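Local coordinates for protein cellulose hydrolase (Bacillus licheniformis, PDB 4YZT) that hydrolyses internal beta-1,4-glucosidic bonds of cellulose, as a three-module endoglucanase of glycoside hydrolase family 5, at residues L155-I159 with R192-V196; L179-R183 with P213-I218; I338-A342 with D354-D358; T465-V469 with T485-N489; G468-S472 with S513-F517. One frame throughout, in Å; residues are numbered along the deposited sequence.

Interaction 1: residues L155-I159 with R192-V196; sequences LLFEI and RLVIV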
# COMPACT_ATOMS: atom_id res chain seq x y z
N LEU A 155 8.82 -19.95 -10.19
CA LEU A 155 9.17 -18.63 -10.71
C LEU A 155 8.28 -18.28 -11.90
O LEU A 155 8.18 -19.05 -12.87
CB LEU A 155 10.65 -18.56 -11.10
CG LEU A 155 11.14 -17.23 -11.73
CD1 LEU A 155 11.04 -16.04 -10.77
CD2 LEU A 155 12.56 -17.40 -12.25
N LEU A 156 7.61 -17.14 -11.80
CA LEU A 156 6.72 -16.61 -12.82
C LEU A 156 7.39 -15.40 -13.49
O LEU A 156 8.13 -14.66 -12.84
CB LEU A 156 5.37 -16.18 -12.22
CG LEU A 156 4.43 -17.24 -11.61
CD1 LEU A 156 4.86 -17.61 -10.20
CD2 LEU A 156 2.99 -16.75 -11.60
N PHE A 157 7.14 -15.21 -14.78
CA PHE A 157 7.60 -13.99 -15.47
C PHE A 157 6.43 -13.03 -15.68
O PHE A 157 5.38 -13.45 -16.18
CB PHE A 157 8.21 -14.29 -16.84
CG PHE A 157 9.48 -15.11 -16.82
CD1 PHE A 157 10.26 -15.22 -15.69
CD2 PHE A 157 9.89 -15.77 -17.98
CE1 PHE A 157 11.43 -15.99 -15.71
CE2 PHE A 157 11.05 -16.54 -18.00
CZ PHE A 157 11.82 -16.65 -16.87
N GLU A 158 6.62 -11.76 -15.34
CA GLU A 158 5.65 -10.71 -15.66
C GLU A 158 6.24 -9.78 -16.73
O GLU A 158 7.25 -9.12 -16.51
CB GLU A 158 5.27 -9.92 -14.41
CG GLU A 158 4.35 -8.73 -14.72
CD GLU A 158 4.07 -7.86 -13.50
OE1 GLU A 158 4.74 -8.06 -12.46
OE2 GLU A 158 3.20 -6.97 -13.58
N ILE A 159 5.61 -9.75 -17.90
CA ILE A 159 6.17 -9.06 -19.07
C ILE A 159 6.55 -7.58 -18.84
O ILE A 159 7.68 -7.19 -19.16
CB ILE A 159 5.19 -9.15 -20.26
CG1 ILE A 159 4.93 -10.62 -20.59
CG2 ILE A 159 5.75 -8.44 -21.49
CD1 ILE A 159 6.20 -11.40 -20.89
N ARG A 192 6.32 -22.29 -18.34
CA ARG A 192 6.37 -21.34 -17.23
C ARG A 192 5.16 -20.40 -17.27
O ARG A 192 4.71 -20.00 -18.34
CB ARG A 192 7.67 -20.53 -17.26
CG ARG A 192 7.86 -19.67 -16.01
CD ARG A 192 9.23 -19.01 -15.98
NE ARG A 192 10.29 -19.98 -16.20
CZ ARG A 192 10.73 -20.82 -15.27
NH1 ARG A 192 10.21 -20.83 -14.05
NH2 ARG A 192 11.70 -21.68 -15.57
N LEU A 193 4.60 -20.10 -16.10
CA LEU A 193 3.50 -19.14 -16.03
C LEU A 193 4.01 -17.74 -16.41
O LEU A 193 5.02 -17.28 -15.89
CB LEU A 193 2.86 -19.13 -14.64
CG LEU A 193 2.12 -20.43 -14.30
CD1 LEU A 193 1.60 -20.38 -12.87
CD2 LEU A 193 0.97 -20.68 -15.28
N VAL A 194 3.32 -17.09 -17.35
CA VAL A 194 3.70 -15.77 -17.80
C VAL A 194 2.53 -14.81 -17.54
O VAL A 194 1.39 -15.09 -17.92
CB VAL A 194 4.08 -15.76 -19.31
CG1 VAL A 194 4.36 -14.35 -19.79
CG2 VAL A 194 5.28 -16.67 -19.54
N ILE A 195 2.83 -13.68 -16.89
CA ILE A 195 1.80 -12.76 -16.44
C ILE A 195 1.65 -11.57 -17.39
O ILE A 195 2.61 -10.84 -17.62
CB ILE A 195 2.11 -12.23 -15.03
CG1 ILE A 195 2.31 -13.41 -14.05
CG2 ILE A 195 0.99 -11.32 -14.52
CD1 ILE A 195 3.12 -13.03 -12.81
N VAL A 196 0.44 -11.37 -17.90
CA VAL A 196 0.15 -10.29 -18.84
C VAL A 196 -1.05 -9.47 -18.39
O VAL A 196 -1.92 -9.96 -17.66
CB VAL A 196 -0.13 -10.84 -20.28
CG1 VAL A 196 1.15 -11.33 -20.92
CG2 VAL A 196 -1.19 -11.95 -20.24
O HOH W 1 5.91 -20.64 -13.51
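Phe157 and Glu158 pair in parallel with Val194 and Ile195, the axes of strands 155-158 and 194-196 coming within 4.6 Å of each other at an angle of 31°. Phe157 N donates to Leu193 O, Ile195 N to Phe157 O at 2.7 Å, and Ile159 N to Ile195 O. Where this ladder runs out, a side chain takes over. Arg192 leaves its backbone extended, which lays CD over the centre of the Phe157 ring, 3.5 Å from the centroid in a CH-pi contact; the bend that follows at chi3 (-51°) returns NH1 to Leu155 O, 2.9 Å away in the guanidinium plane. A water donates to that same oxygen and accepts from Leu193 N. The two strands are the fourth and fifth of the family's (beta/alpha)8 barrel, linked by a beta-alpha-beta crossover through helix 168-184. Arg192 also binds the side chain of Asn189 and the carbonyl oxygens of Lys149, Lys151 and Ser152, so an alanine here would probably leave these groups without their donor, Leu155 O with the water as its remaining partner across the pair, and one face of Phe157 uncovered. On the face shared by Glu158 and Ile195, Ile195 CD1 rests 3.9 Å from Leu156 CD2. Glu158 stretches out from there, CG anti to the backbone N (chi1 175°), to a salt bridge with Arg72, its side chain about 8 Å from a bound glucose unit. On the face of Phe157 and Val194, Ile159 CD1 packs 3.6 Å from Val194 CG1, beneath helix 168-184.

Interaction 2: residues L179-R183 with P213-I218; sequences LNIIR and PDDDRI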
# COMPACT_ATOMS: atom_id res chain seq x y z
N LEU A 179 5.84 -12.98 -25.19
CA LEU A 179 5.48 -14.35 -24.81
C LEU A 179 6.08 -15.37 -25.79
O LEU A 179 6.60 -16.41 -25.37
CB LEU A 179 3.97 -14.51 -24.73
CG LEU A 179 3.47 -15.92 -24.40
CD1 LEU A 179 3.84 -16.29 -22.96
CD2 LEU A 179 1.98 -16.03 -24.62
N ASN A 180 6.04 -15.08 -27.09
CA ASN A 180 6.61 -15.97 -28.10
C ASN A 180 8.11 -16.13 -27.93
O ASN A 180 8.66 -17.23 -28.05
CB ASN A 180 6.30 -15.47 -29.52
CG ASN A 180 4.86 -15.73 -29.94
OD1 ASN A 180 4.15 -16.51 -29.29
ND2 ASN A 180 4.42 -15.09 -31.01
N ILE A 181 8.78 -15.03 -27.62
CA ILE A 181 10.20 -15.09 -27.32
C ILE A 181 10.49 -16.00 -26.11
O ILE A 181 11.37 -16.85 -26.16
CB ILE A 181 10.75 -13.68 -27.07
CG1 ILE A 181 11.00 -12.99 -28.42
CG2 ILE A 181 12.03 -13.72 -26.23
CD1 ILE A 181 11.10 -11.51 -28.31
N ILE A 182 9.71 -15.83 -25.05
CA ILE A 182 9.87 -16.67 -23.86
C ILE A 182 9.63 -18.15 -24.19
O ILE A 182 10.45 -19.02 -23.87
CB ILE A 182 8.93 -16.20 -22.73
CG1 ILE A 182 9.43 -14.86 -22.18
CG2 ILE A 182 8.87 -17.24 -21.62
CD1 ILE A 182 8.45 -14.10 -21.28
N ARG A 183 8.51 -18.44 -24.84
CA ARG A 183 8.20 -19.81 -25.22
C ARG A 183 9.28 -20.41 -26.11
O ARG A 183 9.66 -21.57 -25.95
CB ARG A 183 6.85 -19.88 -25.93
CG ARG A 183 5.67 -19.50 -25.03
CD ARG A 183 5.59 -20.41 -23.81
NE ARG A 183 4.42 -20.08 -23.00
CZ ARG A 183 4.42 -19.93 -21.67
NH1 ARG A 183 5.55 -20.10 -20.98
NH2 ARG A 183 3.29 -19.60 -21.05
N PRO A 213 -3.39 -13.56 -24.95
CA PRO A 213 -2.61 -14.31 -25.95
C PRO A 213 -3.12 -15.75 -26.03
O PRO A 213 -3.68 -16.28 -25.06
CB PRO A 213 -1.18 -14.27 -25.41
CG PRO A 213 -1.15 -13.12 -24.43
CD PRO A 213 -2.55 -12.98 -23.89
N ASP A 214 -2.93 -16.38 -27.18
CA ASP A 214 -3.33 -17.76 -27.39
C ASP A 214 -2.31 -18.72 -26.76
O ASP A 214 -1.41 -19.21 -27.44
CB ASP A 214 -3.48 -18.05 -28.88
CG ASP A 214 -4.18 -19.37 -29.15
OD1 ASP A 214 -4.88 -19.86 -28.24
OD2 ASP A 214 -4.04 -19.90 -30.28
N ASP A 215 -2.46 -18.96 -25.47
CA ASP A 215 -1.47 -19.67 -24.68
C ASP A 215 -2.18 -20.18 -23.44
O ASP A 215 -2.92 -19.42 -22.81
CB ASP A 215 -0.31 -18.74 -24.33
CG ASP A 215 0.84 -19.44 -23.61
OD1 ASP A 215 0.65 -19.88 -22.45
OD2 ASP A 215 1.94 -19.51 -24.19
N ASP A 216 -2.00 -21.44 -23.08
CA ASP A 216 -2.75 -21.97 -21.95
C ASP A 216 -1.95 -22.00 -20.65
O ASP A 216 -2.36 -22.65 -19.70
CB ASP A 216 -3.30 -23.37 -22.28
CG ASP A 216 -2.22 -24.33 -22.71
OD1 ASP A 216 -2.57 -25.38 -23.29
OD2 ASP A 216 -1.03 -24.03 -22.47
N ARG A 217 -0.83 -21.28 -20.61
CA ARG A 217 -0.09 -21.08 -19.36
C ARG A 217 0.16 -19.59 -19.09
O ARG A 217 1.30 -19.16 -18.87
CB ARG A 217 1.24 -21.86 -19.38
CG ARG A 217 1.07 -23.38 -19.59
CD ARG A 217 0.73 -24.10 -18.30
NE ARG A 217 1.82 -24.07 -17.33
CZ ARG A 217 1.71 -24.41 -16.05
NH1 ARG A 217 2.76 -24.35 -15.25
NH2 ARG A 217 0.54 -24.80 -15.57
N ILE A 218 -0.91 -18.80 -19.12
CA ILE A 218 -0.78 -17.38 -18.79
C ILE A 218 -1.60 -17.05 -17.56
O ILE A 218 -2.53 -17.77 -17.21
CB ILE A 218 -1.22 -16.44 -19.94
CG1 ILE A 218 -2.65 -16.76 -20.40
CG2 ILE A 218 -0.25 -16.51 -21.11
CD1 ILE A 218 -3.19 -15.74 -21.41
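Arg183 grips Asp215 side-on, with two nitrogens answering two oxygens, and this salt bridge is the ionic part of the contact. Arg183 NE meets Asp215 OD2 at 2.8 Å, nearly straight (172° at the hydrogen), on the syn lone pair and in the guanidinium plane. Arg183 NH2 reaches Asp215 OD1 at 3.0 Å, also from the syn side but out of the carboxylate plane, because the two flat groups are turned 30° against each other. The bend of the arginine at chi2 (-59°) carries its head off the helix toward the loop.

Among the hydrogen bonds to and from the backbone, Arg217 N donates to Asp215 OD1 at 2.7 Å and closes an Asx turn. That oxygen therefore serves two donors, and the turn holds the carboxylate in place for the arginine. A weak bond joins Arg183 NH2 to Arg217 O, while NH1 is taken by the carbonyl oxygens of Asn189 and Arg192.

In the (beta/alpha)8 barrel, helix 168-184 follows the fourth strand, and the loop of residues 213-218 leads into the sixth, strand 218-224; the contact thus fastens an outer helix to a loop two strands further round.

Apolar packing comes from Leu179, one helical turn before Arg183. Its CD2 lies 3.7 Å from Pro213 CB and, more loosely, 4.2 Å from Ile218 CG2. The other branch, Leu179 CD1, sits 3.5 Å above the plane of the Arg183 guanidinium, toward its rim, backing the group from one face while Asp215 holds it at the edge.

Interaction 3: residues I338-A342 with D354-D358; sequences IIKPA and DQTVD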
# COMPACT_ATOMS: atom_id res chain seq x y z
N ILE A 338 -13.20 -6.86 13.28
CA ILE A 338 -12.71 -5.49 13.27
C ILE A 338 -13.40 -4.69 14.39
O ILE A 338 -14.64 -4.65 14.45
CB ILE A 338 -12.97 -4.81 11.90
CG1 ILE A 338 -12.40 -5.65 10.75
CG2 ILE A 338 -12.37 -3.41 11.89
CD1 ILE A 338 -10.87 -5.73 10.71
N ILE A 339 -12.61 -4.10 15.28
CA ILE A 339 -13.15 -3.26 16.36
C ILE A 339 -13.22 -1.78 15.98
O ILE A 339 -12.43 -1.29 15.16
CB ILE A 339 -12.32 -3.39 17.67
CG1 ILE A 339 -10.93 -2.79 17.49
CG2 ILE A 339 -12.26 -4.84 18.13
CD1 ILE A 339 -10.12 -2.71 18.79
N LYS A 340 -14.17 -1.07 16.59
CA LYS A 340 -14.31 0.39 16.44
C LYS A 340 -14.72 0.98 17.79
O LYS A 340 -15.79 0.65 18.31
CB LYS A 340 -15.34 0.74 15.36
CG LYS A 340 -15.23 2.15 14.82
CD LYS A 340 -16.17 2.38 13.64
CE LYS A 340 -15.99 3.78 13.04
NZ LYS A 340 -17.02 4.08 12.01
N PRO A 341 -13.90 1.88 18.35
CA PRO A 341 -12.69 2.45 17.76
C PRO A 341 -11.46 1.58 17.96
O PRO A 341 -11.43 0.76 18.88
CB PRO A 341 -12.53 3.78 18.51
CG PRO A 341 -13.06 3.47 19.88
CD PRO A 341 -14.17 2.45 19.69
N ALA A 342 -10.45 1.78 17.13
CA ALA A 342 -9.16 1.12 17.31
C ALA A 342 -8.23 1.99 18.14
O ALA A 342 -7.31 1.49 18.79
CB ALA A 342 -8.53 0.80 15.96
N ASP A 354 -18.17 4.72 31.19
CA ASP A 354 -18.01 3.45 30.48
C ASP A 354 -17.80 3.72 29.00
O ASP A 354 -18.35 4.67 28.44
CB ASP A 354 -19.21 2.54 30.71
CG ASP A 354 -19.37 2.14 32.16
OD1 ASP A 354 -18.42 2.32 32.94
OD2 ASP A 354 -20.46 1.65 32.52
N GLN A 355 -16.98 2.88 28.36
CA GLN A 355 -16.62 3.04 26.97
C GLN A 355 -17.13 1.89 26.12
O GLN A 355 -16.86 0.73 26.44
CB GLN A 355 -15.11 3.14 26.82
CG GLN A 355 -14.65 3.21 25.38
CD GLN A 355 -15.11 4.48 24.70
OE1 GLN A 355 -15.14 5.55 25.32
NE2 GLN A 355 -15.48 4.37 23.42
N THR A 356 -17.84 2.19 25.05
CA THR A 356 -18.34 1.15 24.17
C THR A 356 -17.37 0.90 23.03
O THR A 356 -16.83 1.84 22.42
CB THR A 356 -19.75 1.51 23.61
OG1 THR A 356 -20.69 1.54 24.70
CG2 THR A 356 -20.22 0.48 22.59
N VAL A 357 -17.11 -0.38 22.77
CA VAL A 357 -16.34 -0.81 21.61
C VAL A 357 -17.22 -1.74 20.79
O VAL A 357 -17.67 -2.77 21.29
CB VAL A 357 -15.04 -1.55 22.01
CG1 VAL A 357 -14.19 -1.85 20.79
CG2 VAL A 357 -14.24 -0.73 23.01
N ASP A 358 -17.49 -1.36 19.55
CA ASP A 358 -18.28 -2.19 18.65
C ASP A 358 -17.38 -3.13 17.85
O ASP A 358 -16.29 -2.75 17.42
CB ASP A 358 -19.11 -1.33 17.70
CG ASP A 358 -20.17 -0.51 18.43
OD1 ASP A 358 -20.88 -1.08 19.29
OD2 ASP A 358 -20.28 0.70 18.14
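Lys340 and Asp358 form an antiparallel hydrogen-bonded pair, CA to CA 5.2 Å, between strands 338-340 and 355-358, which run at 150° to each other. Lys340 N donates to Asp358 O at 2.8 Å and Asp358 N returns the bond to Lys340 O at 2.9 Å. The same Asp358 O also receives a CA-H contact from Ile339. Directly afterwards the chain turns at Pro341, entered through a cis peptide; it has no N-H to extend the ladder and instead sets CD 3.9 Å from Thr356 O. That carbonyl is bonded by Gln355 NE2 of its own strand.

Val357 points CG1 anti to its backbone N (chi1 -174°), which places this branch 4.0 Å from Ile339 CB. Both residues then touch Met426 of strand 424-431, on the buried side of the sheet in the X2 carbohydrate-binding module.

The exposed face behaves differently. Lys340 and Asp358 stand on it together, yet the extended lysine chain leads its ammonium away, leaving Lys340 NZ 7.7 Å from Asp358 OD2. Their opposite charges can therefore help by long-range attraction at most, and the hairpin is joined here by main-chain bonds and by the apolar contacts of Val357.

Interaction 4: residues T465-V469 with T485-N489; sequences TVKGV and TPYLN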
# COMPACT_ATOMS: atom_id res chain seq x y z
N THR A 465 -5.08 15.54 8.47
CA THR A 465 -5.00 16.18 7.15
C THR A 465 -4.77 17.69 7.33
O THR A 465 -4.72 18.19 8.46
CB THR A 465 -6.27 15.90 6.31
OG1 THR A 465 -6.11 16.45 4.99
CG2 THR A 465 -7.49 16.53 6.95
N VAL A 466 -4.60 18.41 6.23
CA VAL A 466 -4.37 19.85 6.30
C VAL A 466 -5.16 20.53 5.18
O VAL A 466 -5.21 20.01 4.08
CB VAL A 466 -2.87 20.21 6.13
CG1 VAL A 466 -2.64 21.70 6.46
CG2 VAL A 466 -1.98 19.33 7.00
N LYS A 467 -5.76 21.69 5.46
CA LYS A 467 -6.32 22.53 4.38
C LYS A 467 -5.66 23.90 4.42
O LYS A 467 -5.14 24.33 5.47
CB LYS A 467 -7.84 22.65 4.49
CG LYS A 467 -8.34 23.27 5.80
CD LYS A 467 -9.81 23.68 5.71
CE LYS A 467 -10.37 24.11 7.07
NZ LYS A 467 -11.83 24.44 6.98
N GLY A 468 -5.67 24.58 3.28
CA GLY A 468 -5.05 25.88 3.16
C GLY A 468 -5.91 26.81 2.34
O GLY A 468 -6.37 26.44 1.26
N VAL A 469 -6.12 28.02 2.85
CA VAL A 469 -7.08 28.97 2.31
C VAL A 469 -6.42 30.34 2.15
O VAL A 469 -5.64 30.75 3.00
CB VAL A 469 -8.32 29.06 3.24
CG1 VAL A 469 -9.16 30.26 2.92
CG2 VAL A 469 -9.14 27.77 3.17
N THR A 485 -11.32 22.24 -3.81
CA THR A 485 -11.08 21.95 -2.40
C THR A 485 -9.84 22.66 -1.87
O THR A 485 -8.87 22.84 -2.61
CB THR A 485 -10.92 20.42 -2.14
OG1 THR A 485 -10.69 20.18 -0.75
CG2 THR A 485 -9.72 19.83 -2.92
N PRO A 486 -9.88 23.07 -0.59
CA PRO A 486 -8.70 23.66 0.05
C PRO A 486 -7.83 22.60 0.68
O PRO A 486 -6.74 22.90 1.17
CB PRO A 486 -9.32 24.58 1.10
CG PRO A 486 -10.53 23.80 1.55
CD PRO A 486 -11.07 23.17 0.27
N TYR A 487 -8.30 21.35 0.66
CA TYR A 487 -7.55 20.29 1.35
C TYR A 487 -6.33 19.88 0.53
O TYR A 487 -6.40 19.73 -0.70
CB TYR A 487 -8.45 19.10 1.67
CG TYR A 487 -9.28 19.37 2.90
CD1 TYR A 487 -10.54 19.93 2.81
CD2 TYR A 487 -8.77 19.11 4.17
CE1 TYR A 487 -11.29 20.21 3.93
CE2 TYR A 487 -9.51 19.38 5.30
CZ TYR A 487 -10.76 19.93 5.18
OH TYR A 487 -11.51 20.20 6.30
N LEU A 488 -5.21 19.73 1.23
CA LEU A 488 -3.92 19.38 0.65
C LEU A 488 -3.71 17.86 0.62
O LEU A 488 -4.53 17.09 1.14
CB LEU A 488 -2.79 20.04 1.44
CG LEU A 488 -2.90 21.57 1.66
CD1 LEU A 488 -1.72 22.05 2.49
CD2 LEU A 488 -2.93 22.29 0.33
N ASN A 489 -2.59 17.43 0.03
CA ASN A 489 -2.31 16.00 -0.15
C ASN A 489 -1.13 15.53 0.69
O ASN A 489 -0.06 16.14 0.69
CB ASN A 489 -2.04 15.68 -1.62
CG ASN A 489 -3.25 15.89 -2.52
OD1 ASN A 489 -4.38 16.01 -2.05
ND2 ASN A 489 -3.02 15.92 -3.83
O HOH W 2 -5.31 15.04 2.79
O HOH W 3 -13.28 22.34 6.19
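Tyr487 OH is held from two directions: a water 2.8 Å from Tyr487 OH donates to it, and Glu520 OE2 of strand 515-522 hydrogen-bonds it as well. The same water lies 2.7 Å from Lys467 NZ and accepts from it, so it completes a link between phenol and ammonium. Nearer the backbone the two side chains meet directly. Lys467 CB stands over the centre of the Tyr487 ring, 3.7 Å from the centroid, and CG lies between the backbone N and the carbonyl carbon (chi1 59°), sending the extended chain along that face until CD reaches 3.9 Å from Tyr487 CZ. Thr465 adds its CG2 methyl beside CE2 of the ring.

The backbones share a single bridge, Lys467 with Tyr487. Leu488 N donates almost straight to Val466 O at 2.9 Å, and Gly468 N to Pro486 O. An ST turn, Tyr487 N to Thr485 OG1, shapes the loop ahead of the ring. Two apolar pairs flank the bridge: Val469 CG2 with Pro486 CB at 3.8 Å, and Val466 CG1 with Leu488 CD1, beside Phe494.

Strand 462-470 is outermost in its sheet of the C-terminal module, and the loop thus supplies partners for edge groups that no further strand of that sheet meets. The ring takes the lysine's methylenes rather than its charge; the ammonium meets the phenol through a water, and Glu520 holds the phenol oxygen, which probably fixes the turn of the ring's hydroxyl.

Interaction 5: residues G468-S472 with S513-F517; sequences GVVDS and SDSTF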
# COMPACT_ATOMS: atom_id res chain seq x y z
N GLY A 468 -5.67 24.58 3.28
CA GLY A 468 -5.05 25.88 3.16
C GLY A 468 -5.91 26.81 2.34
O GLY A 468 -6.37 26.44 1.26
N VAL A 469 -6.12 28.02 2.85
CA VAL A 469 -7.08 28.97 2.31
C VAL A 469 -6.42 30.34 2.15
O VAL A 469 -5.64 30.75 3.00
CB VAL A 469 -8.32 29.06 3.24
CG1 VAL A 469 -9.16 30.26 2.92
CG2 VAL A 469 -9.14 27.77 3.17
N VAL A 470 -6.71 31.03 1.05
CA VAL A 470 -6.22 32.40 0.88
C VAL A 470 -7.13 33.33 1.69
O VAL A 470 -8.34 33.31 1.51
CB VAL A 470 -6.19 32.82 -0.59
CG1 VAL A 470 -5.58 34.21 -0.73
CG2 VAL A 470 -5.44 31.79 -1.43
N ASP A 471 -6.54 34.12 2.57
CA ASP A 471 -7.33 34.96 3.48
C ASP A 471 -8.26 35.94 2.75
O ASP A 471 -9.44 36.04 3.07
CB ASP A 471 -6.41 35.74 4.42
CG ASP A 471 -5.78 34.87 5.49
OD1 ASP A 471 -6.09 33.66 5.57
OD2 ASP A 471 -4.98 35.42 6.29
N SER A 472 -7.73 36.68 1.78
CA SER A 472 -8.51 37.75 1.16
C SER A 472 -9.70 37.23 0.35
O SER A 472 -10.69 37.94 0.19
CB SER A 472 -7.63 38.62 0.27
OG SER A 472 -7.10 37.87 -0.81
N SER A 513 -0.49 35.53 -1.27
CA SER A 513 -0.82 36.52 -0.25
C SER A 513 -1.08 35.79 1.06
O SER A 513 -1.04 34.56 1.10
CB SER A 513 -2.03 37.36 -0.67
OG SER A 513 -3.20 36.57 -0.81
N ASP A 514 -1.34 36.54 2.13
CA ASP A 514 -1.51 35.94 3.45
C ASP A 514 -2.56 34.81 3.47
O ASP A 514 -3.67 34.95 2.95
CB ASP A 514 -1.88 37.03 4.46
CG ASP A 514 -0.80 38.08 4.60
OD1 ASP A 514 0.29 37.92 4.00
OD2 ASP A 514 -1.03 39.07 5.32
N SER A 515 -2.18 33.67 4.04
CA SER A 515 -3.01 32.46 4.00
C SER A 515 -3.08 31.80 5.37
O SER A 515 -2.23 32.04 6.24
CB SER A 515 -2.46 31.45 2.98
OG SER A 515 -2.40 32.04 1.68
N THR A 516 -4.11 30.98 5.55
CA THR A 516 -4.34 30.29 6.81
C THR A 516 -4.39 28.79 6.55
O THR A 516 -5.14 28.33 5.69
CB THR A 516 -5.67 30.76 7.47
OG1 THR A 516 -5.59 32.16 7.77
CG2 THR A 516 -5.93 29.98 8.76
N PHE A 517 -3.56 28.05 7.29
CA PHE A 517 -3.55 26.59 7.20
C PHE A 517 -4.14 25.97 8.44
O PHE A 517 -3.83 26.39 9.56
CB PHE A 517 -2.13 26.07 6.98
CG PHE A 517 -1.55 26.47 5.66
CD1 PHE A 517 -1.65 25.62 4.57
CD2 PHE A 517 -0.92 27.70 5.50
CE1 PHE A 517 -1.14 26.00 3.33
CE2 PHE A 517 -0.40 28.08 4.28
CZ PHE A 517 -0.51 27.23 3.19
O HOH W 4 -2.74 34.79 7.33
O HOH W 5 -4.85 36.94 1.31
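Gly468 lies against Phe517 in the closely packed part of this contact, its CA 3.7 Å from Phe517 CD1. A beta carbon on the glycine would run into CE1 of that ring, so the absence of a side chain is what lets the ring approach. The two form a non-hydrogen-bonded pair, as do Val470 and Ser515; between them Val469 and Thr516 make the hydrogen-bonded pair, with Val469 N to Thr516 O and Thr516 N to Val469 O both 3.0 Å.

Beyond Val470 the strand pairing gives way to side chains and water. Asp471 N still reaches Asp514 O, at 3.0 Å. Asp471 has CG anti to its carbonyl carbon (chi1 -73°), which swings the carboxylate back over the partner strand: OD1 accepts from Thr516 OG1 at 2.7 Å on its syn lone pair, and OD2 takes a water that also donates to Ser515 O. Lys531 binds the same threonine hydroxyl and probably eases the negative charge there. An alanine in place of Asp471 would probably leave the Thr516 hydroxyl without its acceptor and that water without one of its anchors.

At the loose end Val470 CG1 touches Ser513 OG at 3.4 Å, while Ser472 and Ser513 meet chiefly through a second water, which accepts from Ser472 N, lies 2.7 Å from Ser513 OG and donates to Asp514 O. The arrangement is that of two antiparallel strands fraying at one end, here strand 462-470, outermost in the four-stranded mixed sheet of the C-terminal module, and its neighbour 515-522.

Overall arrangement
From the N terminus, the first two contacts lie in the catalytic barrel and cross along the chain. Interaction 1 closes the loop from strand 155-158 to strand 194-196; interaction 2 starts on the helix inside that loop and ends beyond it, before strand 218-224. They touch where Arg183 NH1 meets Arg192 O. Interaction 3 follows in series, closing a hairpin of the X2 module, its centre about 44 Å from that of interaction 1. Interactions 4 and 5 both start from strand 462-470 and share Gly468 and Val469: the short closure to 485-489 sits largely within the longer one to 513-517, and together they flank the strand with a loop and a neighbouring strand.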